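Local atomic coordinates of 11S globulin subunit beta (Cucurbita maxima, PDB entry 2E9Q), a protein that serves as a seed storage protein of the 11S globulin family, forming hexamers whose subunits are cut into disulfide-linked acidic and basic chains. Residues Pro84-Val89 / Leu136-Ala141; Gly94-Ala99 / Arg129-Gly134; Ile158-Thr163 / Phe399-Asn404; His344-Ala349 / Gly374-Ile379. All coordinates share one frame; numbering follows the deposited sequence. Where two conformers were deposited one is given.

The four contacts run through the two cupin barrels of one subunit. Contacts 1 and 2 both belong to the N-terminal cupin, their centres about 11 Å apart: contact 1 pairs strands of one sheet, contact 2 pairs the strands that adjoin these along the chain, and Arg-96 ties the two by bonding Val-138 O. Contact 3, centred about 8 Å from contact 1, carries the first sheet, through its strand 155-162, onto the C-terminal cupin. Contact 4 lies in that second barrel, about 11 Å from contact 3 between centres, and brings the Met-347 side chain within about 3 Å (nearest atoms) of that of magnesium-site Lys-387. Contacts 2 and 4 are farthest apart, centres about 24 Å.

Contact 1 of 4, residues Pro84-Val89 / Leu136-Ala141; sequences PKLIFV and LLVVPA
Leu-86 and Leu-136 lean across one another on one face of an antiparallel strand pair, the Leu-86 CG lying 3.5 Å from Leu-136 CD1. Farther along strand 136-139, Val-138 runs side by side with Leu-86 in the same direction, CD1 of Leu-86 lying 3.7 Å from CG2 of Val-138. With its CG anti to the backbone N (chi1 -177°), Leu-136 swings a methyl over toward Leu-86. On the opposite face, beside the directly paired Ile-87 and Leu-137, two diagonal contacts form. Ile-87 extends CD1 to within 4.1 Å of Val-139 CG2, and Val-89 sets CG2 4.0 Å from Leu-137 CD1. Between the faces, Lys-85 with Val-139 and Ile-87 with Leu-137 form hydrogen-bonded pairs, each closed by two backbone bonds; that from Leu-137 N to Ile-87 O measures 2.8 Å. The strands sit within a sheet of the N-terminal cupin barrel. Strand 93-98 covers the Leu-137 and Val-139 face through Arg-96, whereas Val-138 turns to Leu-317 and Val-320 of helix 317-320. Across the strands, then, the polar bonding is all backbone and fixes the register, while the buried aliphatic chains on both faces contribute dispersion contacts and exclusion of water, without any directional bond.

Contact 2 of 4, residues Gly94-Ala99 / Arg129-Gly134; sequences GIRGIA and RPFREG
Phe-131 and Arg-96 both place CG between the backbone N and the carbonyl carbon (chi1 60° and 65°), which folds the phenyl ring back over Gly-94 and lays the arginine stem beside Arg-129. The ring covers the glycine face-on: Gly-94 CA stands 4.0 Å from the centroid of the Phe-131 ring, a CH-pi contact, while Gly-94 O lies over the same ring toward its rim, 3.4 Å from CD2 of Phe-131. A beta carbon on Gly-94 would crowd CZ, so the bare backbone suits this lid. Arg-96 crosses the phenyl at about a right angle, its CB 3.9 Å from Phe-131 CE2, and its CG comes within 3.5 Å of Arg-129 CB. A glycine shielded by the aromatic ring of its cross-strand neighbour is a known pairing of antiparallel sheets, and here it joins strands 93-98 and 129-132 in the second sheet of the N-terminal cupin barrel. Two backbone bonds close the Gly-94/Phe-131 pair, Gly-94 N to Phe-131 O at 2.9 Å and Phe-131 N to Gly-94 O at 2.7 Å. Beyond its bend at chi3, the Arg-96 guanidinium leaves the pair to bond Val-138 O and Leu-286 O. The Arg-129 side chain was modelled in two conformers; in the one described it extends alongside Ile-98, whose CG2 sits 3.5 Å from NE of Arg-129 on one face of the guanidinium. A water in the plane of that group accepts from Arg-129 NE and from Ile-98 N (3.0 Å). In this conformer, too, Arg-129 NH2 makes a salt bridge with Glu-105.

Contact 3 of 4, residues Ile158-Thr163 / Phe399-Asn404; sequences IVFADT and FKTNDN
Thr-401 OG1 is gripped by His-344 N and by Gln-169 OE1 of the third subunit, while CG2 of the same residue meets the rim of the Phe-160 ring in its plane, 4.0 Å from CZ. The main weight falls on Phe-160 and Phe-399, two nearly parallel rings, planes 3° apart, slid past each other in opposite directions until they barely overlap. Each ring is covered instead by the other's beta carbon: Phe-160 CB lies 3.4 Å from the Phe-399 centroid, and Phe-399 CB 3.4 Å from the Phe-160 centroid, two reciprocal CH-pi contacts. With CG of Phe-399 anti to its carbonyl carbon (chi1 -54°), the ring reaches on to Ile-158, whose CG2 is 3.9 Å from CE1 of Phe-399. An alanine at Phe-399 would keep CB on the Phe-160 face, but losing the ring is likely to open a gap before Phe-160 CB and Ile-158 CG2. Strands 155-162 and 393-400 hold corresponding places in the sheets of the two cupin barrels, and side chains of the two sheets pack against each other here. The junction between these segments is thus apolar and rests on dispersion and CH-pi contacts, while the Thr-401 hydroxyl bonds within its own domain and to a neighbouring subunit.

Contact 4 of 4, residues His344-Ala349 / Gly374-Ile379; sequences HSVMYA and GQVLMI
Val-346 sits at the apolar centre, one methyl to each neighbour: CG1 is 3.7 Å from Val-376 CG1, and CG2 is 3.9 Å from Met-378 CG. With CG1 anti to the backbone N (chi1 177°), Val-376 aims CG2 at Tyr-348, which that methyl meets in the ring plane, 3.6 Å from CD1. Phe-58 of helix 56-61 and Met-65 of strand 63-70, both from the N-terminal cupin, close over Val-376. Strands 345-350 and 376-379 are antiparallel neighbours in a sheet of the C-terminal cupin barrel, 376-379 being outermost within this chain, and their residues alternate between this domain-facing side and the side of Ser-345, Met-347 and Leu-377. There the side chain of Met-347 comes within about 3 Å, nearest atoms, of the side chain of Lys-387, a magnesium-site residue, and Ser-345 OG bonds Lys-400 NZ. Farther out, Tyr-348 lays its hydroxyl 3.5 Å from Gly-374 CA and bonds Arg-67. A leucine in place of Tyr-348 would probably leave Arg-67 without its hydroxyl mate and Gly-374 less covered. At this end the turn into strand 376-379 is fastened by Ala-349 N to Gln-375 O and by a nearly straight Gly-374 N to Ala-349 O bond (2.8 Å, 175° at the hydrogen). At the other, His-344 NE2 bonds Gln-169 O of the third subunit, while CB of His-344 touches Met-378 SD.

Contact 1 of 4, residues Pro84-Val89 / Leu136-Ala141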
loop_
_atom_site.group_PDB
_atom_site.type_symbol
_atom_site.label_atom_id
_atom_site.label_comp_id
_atom_site.label_asym_id
_atom_site.label_seq_id
_atom_site.Cartn_x
_atom_site.Cartn_y
_atom_site.Cartn_z
ATOM N N PRO A 84 -5.335 -7.657 11.328
ATOM C CA PRO A 84 -6.591 -8.368 11.059
ATOM C C PRO A 84 -6.341 -9.861 11.292
ATOM O O PRO A 84 -5.216 -10.354 11.089
ATOM C CB PRO A 84 -6.850 -8.096 9.578
ATOM C CG PRO A 84 -5.960 -6.938 9.241
ATOM C CD PRO A 84 -4.743 -7.170 10.073
ATOM N N LYS A 85 -7.387 -10.581 11.681
ATOM C CA LYS A 85 -7.261 -12.003 11.941
ATOM C C LYS A 85 -8.393 -12.843 11.390
ATOM O O LYS A 85 -9.538 -12.391 11.251
ATOM C CB LYS A 85 -7.203 -12.271 13.451
ATOM C CG LYS A 85 -5.974 -11.759 14.173
ATOM C CD LYS A 85 -6.188 -11.868 15.678
ATOM C CE LYS A 85 -4.971 -11.404 16.460
ATOM N NZ LYS A 85 -5.123 -11.677 17.919
ATOM N N LEU A 86 -8.051 -14.084 11.093
ATOM C CA LEU A 86 -8.993 -15.067 10.641
ATOM C C LEU A 86 -8.757 -16.138 11.690
ATOM O O LEU A 86 -7.623 -16.334 12.143
ATOM C CB LEU A 86 -8.633 -15.570 9.252
ATOM C CG LEU A 86 -9.567 -15.185 8.106
ATOM C CD1 LEU A 86 -10.291 -13.876 8.356
ATOM C CD2 LEU A 86 -8.741 -15.136 6.855
ATOM N N ILE A 87 -9.823 -16.812 12.093
ATOM C CA ILE A 87 -9.717 -17.843 13.111
ATOM C C ILE A 87 -10.499 -19.051 12.676
ATOM O O ILE A 87 -11.722 -18.984 12.527
ATOM C CB ILE A 87 -10.284 -17.346 14.440
ATOM C CG1 ILE A 87 -9.442 -16.179 14.946
ATOM C CG2 ILE A 87 -10.336 -18.478 15.438
ATOM C CD1 ILE A 87 -9.876 -15.625 16.292
ATOM N N PHE A 88 -9.799 -20.154 12.450
ATOM C CA PHE A 88 -10.474 -21.367 12.048
ATOM C C PHE A 88 -10.759 -22.196 13.287
ATOM O O PHE A 88 -9.852 -22.466 14.074
ATOM C CB PHE A 88 -9.622 -22.175 11.082
ATOM C CG PHE A 88 -10.269 -23.450 10.635
ATOM C CD1 PHE A 88 -11.351 -23.428 9.761
ATOM C CD2 PHE A 88 -9.797 -24.678 11.085
ATOM C CE1 PHE A 88 -11.956 -24.611 9.334
ATOM C CE2 PHE A 88 -10.391 -25.863 10.669
ATOM C CZ PHE A 88 -11.478 -25.827 9.786
ATOM N N VAL A 89 -12.022 -22.583 13.459
ATOM C CA VAL A 89 -12.452 -23.398 14.597
ATOM C C VAL A 89 -12.202 -24.851 14.213
ATOM O O VAL A 89 -12.994 -25.466 13.506
ATOM C CB VAL A 89 -13.961 -23.179 14.898
ATOM C CG1 VAL A 89 -14.415 -24.085 16.029
ATOM C CG2 VAL A 89 -14.202 -21.721 15.264
ATOM N N LEU A 136 -15.015 -20.238 10.079
ATOM C CA LEU A 136 -13.880 -19.388 9.796
ATOM C C LEU A 136 -14.399 -18.048 10.301
ATOM O O LEU A 136 -15.261 -17.427 9.661
ATOM C CB LEU A 136 -13.628 -19.336 8.285
ATOM C CG LEU A 136 -12.428 -18.553 7.735
ATOM C CD1 LEU A 136 -12.562 -17.082 8.090
ATOM C CD2 LEU A 136 -11.125 -19.131 8.310
ATOM N N LEU A 137 -13.903 -17.622 11.457
ATOM C CA LEU A 137 -14.324 -16.367 12.054
ATOM C C LEU A 137 -13.405 -15.243 11.605
ATOM O O LEU A 137 -12.223 -15.460 11.337
ATOM C CB LEU A 137 -14.291 -16.474 13.585
ATOM C CG LEU A 137 -14.951 -17.747 14.133
ATOM C CD1 LEU A 137 -14.869 -17.798 15.663
ATOM C CD2 LEU A 137 -16.404 -17.776 13.681
ATOM N N VAL A 138 -13.949 -14.035 11.545
ATOM C CA VAL A 138 -13.174 -12.878 11.142
ATOM C C VAL A 138 -13.064 -11.900 12.307
ATOM O O VAL A 138 -14.008 -11.728 13.076
ATOM C CB VAL A 138 -13.844 -12.162 9.938
ATOM C CG1 VAL A 138 -13.109 -10.852 9.608
ATOM C CG2 VAL A 138 -13.859 -13.093 8.736
ATOM N N VAL A 139 -11.902 -11.272 12.440
ATOM C CA VAL A 139 -11.702 -10.282 13.482
ATOM C C VAL A 139 -10.883 -9.148 12.880
ATOM O O VAL A 139 -9.666 -9.258 12.748
ATOM C CB VAL A 139 -10.941 -10.854 14.698
ATOM C CG1 VAL A 139 -10.838 -9.794 15.783
ATOM C CG2 VAL A 139 -11.649 -12.082 15.230
ATOM N N PRO A 140 -11.545 -8.040 12.489
ATOM C CA PRO A 140 -10.811 -6.910 11.900
ATOM C C PRO A 140 -9.834 -6.330 12.906
ATOM O O PRO A 140 -9.989 -6.520 14.119
ATOM C CB PRO A 140 -11.915 -5.909 11.552
ATOM C CG PRO A 140 -13.118 -6.779 11.322
ATOM C CD PRO A 140 -12.997 -7.801 12.448
ATOM N N ALA A 141 -8.840 -5.612 12.400
ATOM C CA ALA A 141 -7.842 -4.987 13.248
ATOM C C ALA A 141 -8.465 -3.896 14.130
ATOM O O ALA A 141 -9.334 -3.152 13.685
ATOM C CB ALA A 141 -6.739 -4.390 12.384
#

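Contact 2 of 4, residues Gly94-Ala99 / Arg129-Gly134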
loop_
_atom_site.group_PDB
_atom_site.type_symbol
_atom_site.label_atom_id
_atom_site.label_comp_id
_atom_site.label_asym_id
_atom_site.label_seq_id
_atom_site.Cartn_x
_atom_site.Cartn_y
_atom_site.Cartn_z
ATOM N N GLY A 94 -18.725 -22.682 20.560
ATOM C CA GLY A 94 -18.969 -21.741 21.625
ATOM C C GLY A 94 -19.583 -20.449 21.133
ATOM O O GLY A 94 -20.173 -20.397 20.051
ATOM N N ILE A 95 -19.437 -19.406 21.940
ATOM C CA ILE A 95 -19.982 -18.107 21.613
ATOM C C ILE A 95 -18.897 -17.047 21.670
ATOM O O ILE A 95 -17.934 -17.166 22.434
ATOM C CB ILE A 95 -21.138 -17.746 22.574
ATOM C CG1 ILE A 95 -20.638 -17.703 24.014
ATOM C CG2 ILE A 95 -22.232 -18.808 22.468
ATOM C CD1 ILE A 95 -21.736 -17.440 25.045
ATOM N N ARG A 96 -19.060 -16.018 20.844
ATOM C CA ARG A 96 -18.103 -14.928 20.765
ATOM C C ARG A 96 -18.827 -13.590 20.845
ATOM O O ARG A 96 -20.032 -13.495 20.581
ATOM C CB ARG A 96 -17.346 -15.005 19.439
ATOM C CG ARG A 96 -18.245 -14.787 18.222
ATOM C CD ARG A 96 -17.581 -15.092 16.873
ATOM N NE ARG A 96 -16.377 -14.304 16.640
ATOM C CZ ARG A 96 -16.065 -13.718 15.486
ATOM N NH1 ARG A 96 -16.869 -13.812 14.441
ATOM N NH2 ARG A 96 -14.921 -13.060 15.368
ATOM N N GLY A 97 -18.075 -12.560 21.201
ATOM C CA GLY A 97 -18.617 -11.223 21.272
ATOM C C GLY A 97 -17.626 -10.323 20.557
ATOM O O GLY A 97 -16.463 -10.235 20.961
ATOM N N ILE A 98 -18.062 -9.673 19.487
ATOM C CA ILE A 98 -17.174 -8.795 18.748
ATOM C C ILE A 98 -17.860 -7.483 18.398
ATOM O O ILE A 98 -18.665 -7.404 17.470
ATOM C CB ILE A 98 -16.638 -9.489 17.471
ATOM C CG1 ILE A 98 -15.774 -8.513 16.677
ATOM C CG2 ILE A 98 -17.783 -10.036 16.642
ATOM C CD1 ILE A 98 -15.021 -9.156 15.520
ATOM N N ALA A 99 -17.500 -6.452 19.155
ATOM C CA ALA A 99 -18.052 -5.107 19.027
ATOM C C ALA A 99 -18.120 -4.437 17.651
ATOM O O ALA A 99 -19.210 -4.098 17.185
ATOM C CB ALA A 99 -17.326 -4.176 20.000
ATOM N N ARG A 129 -22.735 -14.145 19.528
ATOM C CA ARG A 129 -22.524 -14.920 18.315
ATOM C C ARG A 129 -21.966 -16.307 18.583
ATOM O O ARG A 129 -20.862 -16.453 19.104
ATOM C CB ARG A 129 -21.595 -14.150 17.383
ATOM C CG ARG A 129 -21.843 -12.657 17.438
ATOM C CD ARG A 129 -21.188 -11.919 16.302
ATOM N NE ARG A 129 -21.276 -10.479 16.516
ATOM C CZ ARG A 129 -21.244 -9.578 15.544
ATOM N NH1 ARG A 129 -21.132 -9.973 14.282
ATOM N NH2 ARG A 129 -21.323 -8.286 15.834
ATOM N N PRO A 130 -22.734 -17.345 18.240
ATOM C CA PRO A 130 -22.298 -18.722 18.446
ATOM C C PRO A 130 -21.449 -19.148 17.253
ATOM O O PRO A 130 -21.531 -18.550 16.183
ATOM C CB PRO A 130 -23.614 -19.483 18.517
ATOM C CG PRO A 130 -24.460 -18.741 17.512
ATOM C CD PRO A 130 -24.153 -17.296 17.831
ATOM N N PHE A 131 -20.625 -20.167 17.446
ATOM C CA PHE A 131 -19.788 -20.672 16.371
ATOM C C PHE A 131 -19.497 -22.127 16.669
ATOM O O PHE A 131 -19.575 -22.563 17.816
ATOM C CB PHE A 131 -18.485 -19.865 16.264
ATOM C CG PHE A 131 -17.643 -19.902 17.503
ATOM C CD1 PHE A 131 -16.843 -21.002 17.785
ATOM C CD2 PHE A 131 -17.666 -18.841 18.404
ATOM C CE1 PHE A 131 -16.085 -21.043 18.948
ATOM C CE2 PHE A 131 -16.913 -18.873 19.568
ATOM C CZ PHE A 131 -16.122 -19.974 19.843
ATOM N N ARG A 132 -19.149 -22.875 15.636
ATOM C CA ARG A 132 -18.875 -24.287 15.797
ATOM C C ARG A 132 -17.779 -24.731 14.840
ATOM O O ARG A 132 -17.364 -23.975 13.958
ATOM C CB ARG A 132 -20.151 -25.072 15.516
ATOM C CG ARG A 132 -20.679 -24.812 14.129
ATOM C CD ARG A 132 -21.919 -25.628 13.833
ATOM N NE ARG A 132 -22.050 -25.868 12.399
ATOM C CZ ARG A 132 -22.096 -24.914 11.479
ATOM N NH1 ARG A 132 -22.026 -23.636 11.832
ATOM N NH2 ARG A 132 -22.185 -25.241 10.198
ATOM N N GLU A 133 -17.343 -25.974 15.008
ATOM C CA GLU A 133 -16.290 -26.550 14.188
ATOM C C GLU A 133 -16.489 -26.342 12.693
ATOM O O GLU A 133 -17.540 -26.660 12.142
ATOM C CB GLU A 133 -16.171 -28.046 14.481
ATOM C CG GLU A 133 -14.842 -28.657 14.064
ATOM C CD GLU A 133 -14.730 -30.129 14.439
ATOM O OE1 GLU A 133 -15.029 -30.481 15.605
ATOM O OE2 GLU A 133 -14.335 -30.932 13.564
ATOM N N GLY A 134 -15.465 -25.809 12.035
ATOM C CA GLY A 134 -15.558 -25.582 10.610
ATOM C C GLY A 134 -15.803 -24.122 10.310
ATOM O O GLY A 134 -15.736 -23.687 9.156
HETATM O O HOH W 1 -21.093 -9.465 19.280
#

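Contact 3 of 4, residues Ile158-Thr163 / Phe399-Asn404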
loop_
_atom_site.group_PDB
_atom_site.type_symbol
_atom_site.label_atom_id
_atom_site.label_comp_id
_atom_site.label_asym_id
_atom_site.label_seq_id
_atom_site.Cartn_x
_atom_site.Cartn_y
_atom_site.Cartn_z
ATOM N N ILE A 158 -7.434 -21.967 15.434
ATOM C CA ILE A 158 -6.261 -21.647 14.640
ATOM C C ILE A 158 -6.351 -20.177 14.212
ATOM O O ILE A 158 -7.123 -19.821 13.323
ATOM C CB ILE A 158 -6.190 -22.546 13.399
ATOM C CG1 ILE A 158 -6.361 -24.014 13.808
ATOM C CG2 ILE A 158 -4.862 -22.325 12.689
ATOM C CD1 ILE A 158 -5.340 -24.500 14.841
ATOM N N VAL A 159 -5.557 -19.335 14.863
ATOM C CA VAL A 159 -5.535 -17.904 14.608
ATOM C C VAL A 159 -4.449 -17.423 13.651
ATOM O O VAL A 159 -3.261 -17.499 13.962
ATOM C CB VAL A 159 -5.350 -17.133 15.913
ATOM C CG1 VAL A 159 -5.415 -15.626 15.651
ATOM C CG2 VAL A 159 -6.397 -17.583 16.933
ATOM N N PHE A 160 -4.871 -16.919 12.495
ATOM C CA PHE A 160 -3.970 -16.389 11.492
ATOM C C PHE A 160 -4.034 -14.862 11.517
ATOM O O PHE A 160 -5.107 -14.261 11.393
ATOM C CB PHE A 160 -4.357 -16.918 10.121
ATOM C CG PHE A 160 -3.601 -16.288 8.989
ATOM C CD1 PHE A 160 -4.177 -15.273 8.233
ATOM C CD2 PHE A 160 -2.320 -16.735 8.656
ATOM C CE1 PHE A 160 -3.492 -14.708 7.150
ATOM C CE2 PHE A 160 -1.622 -16.180 7.575
ATOM C CZ PHE A 160 -2.209 -15.163 6.818
ATOM N N ALA A 161 -2.875 -14.242 11.709
ATOM C CA ALA A 161 -2.768 -12.793 11.766
ATOM C C ALA A 161 -1.772 -12.335 10.724
ATOM O O ALA A 161 -0.708 -12.939 10.553
ATOM C CB ALA A 161 -2.319 -12.355 13.152
ATOM N N ASP A 162 -2.119 -11.263 10.025
ATOM C CA ASP A 162 -1.263 -10.723 8.984
ATOM C C ASP A 162 -0.861 -9.298 9.328
ATOM O O ASP A 162 -1.687 -8.378 9.293
ATOM C CB ASP A 162 -2.002 -10.776 7.649
ATOM C CG ASP A 162 -1.299 -10.011 6.554
ATOM O OD1 ASP A 162 -0.045 -10.008 6.503
ATOM O OD2 ASP A 162 -2.021 -9.419 5.723
ATOM N N THR A 163 0.417 -9.131 9.662
ATOM C CA THR A 163 0.983 -7.841 10.048
ATOM C C THR A 163 1.317 -6.946 8.870
ATOM O O THR A 163 1.456 -5.743 9.028
ATOM C CB THR A 163 2.254 -8.027 10.883
ATOM O OG1 THR A 163 3.239 -8.718 10.104
ATOM C CG2 THR A 163 1.954 -8.846 12.131
ATOM N N PHE A 399 -4.668 -20.232 4.951
ATOM C CA PHE A 399 -4.981 -18.809 4.985
ATOM C C PHE A 399 -4.272 -18.070 3.850
ATOM O O PHE A 399 -3.100 -18.335 3.562
ATOM C CB PHE A 399 -4.574 -18.203 6.331
ATOM C CG PHE A 399 -5.151 -18.919 7.507
ATOM C CD1 PHE A 399 -4.456 -19.961 8.116
ATOM C CD2 PHE A 399 -6.410 -18.566 8.000
ATOM C CE1 PHE A 399 -5.001 -20.648 9.208
ATOM C CE2 PHE A 399 -6.971 -19.242 9.088
ATOM C CZ PHE A 399 -6.263 -20.287 9.696
ATOM N N LYS A 400 -5.001 -17.151 3.219
ATOM C CA LYS A 400 -4.500 -16.360 2.104
ATOM C C LYS A 400 -4.334 -14.902 2.510
ATOM O O LYS A 400 -5.160 -14.358 3.239
ATOM C CB LYS A 400 -5.478 -16.443 0.928
ATOM C CG LYS A 400 -5.914 -17.856 0.570
ATOM C CD LYS A 400 -4.766 -18.723 0.068
ATOM C CE LYS A 400 -5.274 -20.122 -0.238
ATOM N NZ LYS A 400 -4.240 -21.015 -0.809
ATOM N N THR A 401 -3.266 -14.274 2.030
ATOM C CA THR A 401 -2.994 -12.876 2.328
ATOM C C THR A 401 -3.601 -11.959 1.261
ATOM O O THR A 401 -2.988 -10.971 0.859
ATOM C CB THR A 401 -1.495 -12.615 2.379
ATOM O OG1 THR A 401 -0.922 -13.015 1.134
ATOM C CG2 THR A 401 -0.847 -13.410 3.519
ATOM N N ASN A 402 -4.790 -12.315 0.783
ATOM C CA ASN A 402 -5.506 -11.525 -0.213
ATOM C C ASN A 402 -6.997 -11.846 -0.020
ATOM O O ASN A 402 -7.336 -12.931 0.460
ATOM C CB ASN A 402 -5.069 -11.917 -1.626
ATOM C CG ASN A 402 -5.360 -10.831 -2.646
ATOM O OD1 ASN A 402 -4.560 -9.916 -2.837
ATOM N ND2 ASN A 402 -6.514 -10.918 -3.297
ATOM N N ASP A 403 -7.890 -10.924 -0.376
ATOM C CA ASP A 403 -9.313 -11.210 -0.201
ATOM C C ASP A 403 -9.827 -12.170 -1.263
ATOM O O ASP A 403 -10.953 -12.652 -1.179
ATOM C CB ASP A 403 -10.166 -9.925 -0.188
ATOM C CG ASP A 403 -10.166 -9.171 -1.520
ATOM O OD1 ASP A 403 -9.798 -9.724 -2.574
ATOM O OD2 ASP A 403 -10.572 -7.994 -1.507
ATOM N N ASN A 404 -8.988 -12.466 -2.249
ATOM C CA ASN A 404 -9.382 -13.369 -3.324
ATOM C C ASN A 404 -8.205 -14.111 -3.983
ATOM O O ASN A 404 -7.768 -13.751 -5.082
ATOM C CB ASN A 404 -10.157 -12.582 -4.386
ATOM C CG ASN A 404 -10.531 -13.436 -5.576
ATOM O OD1 ASN A 404 -11.127 -14.506 -5.424
ATOM N ND2 ASN A 404 -10.180 -12.972 -6.771
#

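Contact 4 of 4, residues His344-Ala349 / Gly374-Ile379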
loop_
_atom_site.group_PDB
_atom_site.type_symbol
_atom_site.label_atom_id
_atom_site.label_comp_id
_atom_site.label_asym_id
_atom_site.label_seq_id
_atom_site.Cartn_x
_atom_site.Cartn_y
_atom_site.Cartn_z
ATOM N N HIS A 344 0.109 -15.231 -0.669
ATOM C CA HIS A 344 0.876 -16.255 0.008
ATOM C C HIS A 344 -0.182 -17.215 0.506
ATOM O O HIS A 344 -1.358 -16.845 0.638
ATOM C CB HIS A 344 1.641 -15.668 1.195
ATOM C CG HIS A 344 2.604 -14.594 0.813
ATOM N ND1 HIS A 344 3.728 -14.840 0.053
ATOM C CD2 HIS A 344 2.605 -13.265 1.071
ATOM C CE1 HIS A 344 4.380 -13.707 -0.140
ATOM N NE2 HIS A 344 3.719 -12.737 0.467
ATOM N N SER A 345 0.216 -18.444 0.784
ATOM C CA SER A 345 -0.737 -19.421 1.255
ATOM C C SER A 345 -0.153 -20.079 2.494
ATOM O O SER A 345 0.819 -20.835 2.410
ATOM C CB SER A 345 -1.007 -20.440 0.144
ATOM O OG SER A 345 -1.979 -21.395 0.540
ATOM N N VAL A 346 -0.742 -19.781 3.645
ATOM C CA VAL A 346 -0.265 -20.323 4.907
ATOM C C VAL A 346 -1.103 -21.527 5.346
ATOM O O VAL A 346 -2.182 -21.388 5.932
ATOM C CB VAL A 346 -0.272 -19.217 5.980
ATOM C CG1 VAL A 346 0.437 -19.678 7.229
ATOM C CG2 VAL A 346 0.400 -17.969 5.423
ATOM N N MET A 347 -0.577 -22.716 5.060
ATOM C CA MET A 347 -1.257 -23.970 5.374
ATOM C C MET A 347 -1.033 -24.584 6.751
ATOM O O MET A 347 0.096 -24.868 7.140
ATOM C CB MET A 347 -0.905 -25.020 4.322
ATOM C CG MET A 347 -1.440 -26.394 4.652
ATOM S SD MET A 347 -1.081 -27.607 3.394
ATOM C CE MET A 347 -2.052 -27.034 2.141
ATOM N N TYR A 348 -2.121 -24.787 7.480
ATOM C CA TYR A 348 -2.080 -25.430 8.787
ATOM C C TYR A 348 -2.769 -26.793 8.614
ATOM O O TYR A 348 -3.942 -26.860 8.231
ATOM C CB TYR A 348 -2.839 -24.621 9.832
ATOM C CG TYR A 348 -2.965 -25.347 11.145
ATOM C CD1 TYR A 348 -1.960 -25.270 12.107
ATOM C CD2 TYR A 348 -4.070 -26.165 11.406
ATOM C CE1 TYR A 348 -2.047 -25.997 13.301
ATOM C CE2 TYR A 348 -4.166 -26.889 12.591
ATOM C CZ TYR A 348 -3.157 -26.806 13.534
ATOM O OH TYR A 348 -3.263 -27.519 14.712
ATOM N N ALA A 349 -2.046 -27.872 8.897
ATOM C CA ALA A 349 -2.598 -29.214 8.754
ATOM C C ALA A 349 -3.514 -29.558 9.931
ATOM O O ALA A 349 -3.080 -29.551 11.080
ATOM C CB ALA A 349 -1.466 -30.228 8.646
ATOM N N GLY A 374 -1.079 -30.382 12.826
ATOM C CA GLY A 374 -0.508 -29.465 13.792
ATOM C C GLY A 374 0.613 -28.607 13.252
ATOM O O GLY A 374 1.060 -27.682 13.930
ATOM N N GLN A 375 1.064 -28.896 12.036
ATOM C CA GLN A 375 2.151 -28.126 11.452
ATOM C C GLN A 375 1.700 -27.085 10.435
ATOM O O GLN A 375 0.617 -27.189 9.860
ATOM C CB GLN A 375 3.166 -29.058 10.785
ATOM C CG GLN A 375 3.820 -30.069 11.723
ATOM C CD GLN A 375 4.919 -30.855 11.025
ATOM O OE1 GLN A 375 4.730 -31.364 9.915
ATOM N NE2 GLN A 375 6.074 -30.953 11.671
ATOM N N VAL A 376 2.573 -26.102 10.205
ATOM C CA VAL A 376 2.328 -25.012 9.266
ATOM C C VAL A 376 3.400 -24.890 8.176
ATOM O O VAL A 376 4.592 -24.853 8.468
ATOM C CB VAL A 376 2.275 -23.659 10.009
ATOM C CG1 VAL A 376 2.087 -22.511 9.000
ATOM C CG2 VAL A 376 1.152 -23.682 11.052
ATOM N N LEU A 377 2.967 -24.836 6.921
ATOM C CA LEU A 377 3.871 -24.657 5.796
ATOM C C LEU A 377 3.408 -23.394 5.070
ATOM O O LEU A 377 2.270 -23.314 4.620
ATOM C CB LEU A 377 3.834 -25.848 4.836
ATOM C CG LEU A 377 4.706 -25.641 3.579
ATOM C CD1 LEU A 377 6.187 -25.550 3.957
ATOM C CD2 LEU A 377 4.488 -26.780 2.609
ATOM N N MET A 378 4.296 -22.407 4.982
ATOM C CA MET A 378 4.019 -21.129 4.335
ATOM C C MET A 378 4.454 -21.270 2.893
ATOM O O MET A 378 5.638 -21.470 2.630
ATOM C CB MET A 378 4.846 -20.035 5.027
ATOM C CG MET A 378 4.274 -18.618 5.040
ATOM S SD MET A 378 4.164 -17.760 3.452
ATOM C CE MET A 378 5.808 -17.108 3.306
ATOM N N ILE A 379 3.506 -21.210 1.960
ATOM C CA ILE A 379 3.819 -21.306 0.538
ATOM C C ILE A 379 3.796 -19.900 -0.062
ATOM O O ILE A 379 2.735 -19.279 -0.175
ATOM C CB ILE A 379 2.786 -22.144 -0.221
ATOM C CG1 ILE A 379 2.571 -23.491 0.477
ATOM C CG2 ILE A 379 3.222 -22.304 -1.670
ATOM C CD1 ILE A 379 3.663 -24.489 0.242
#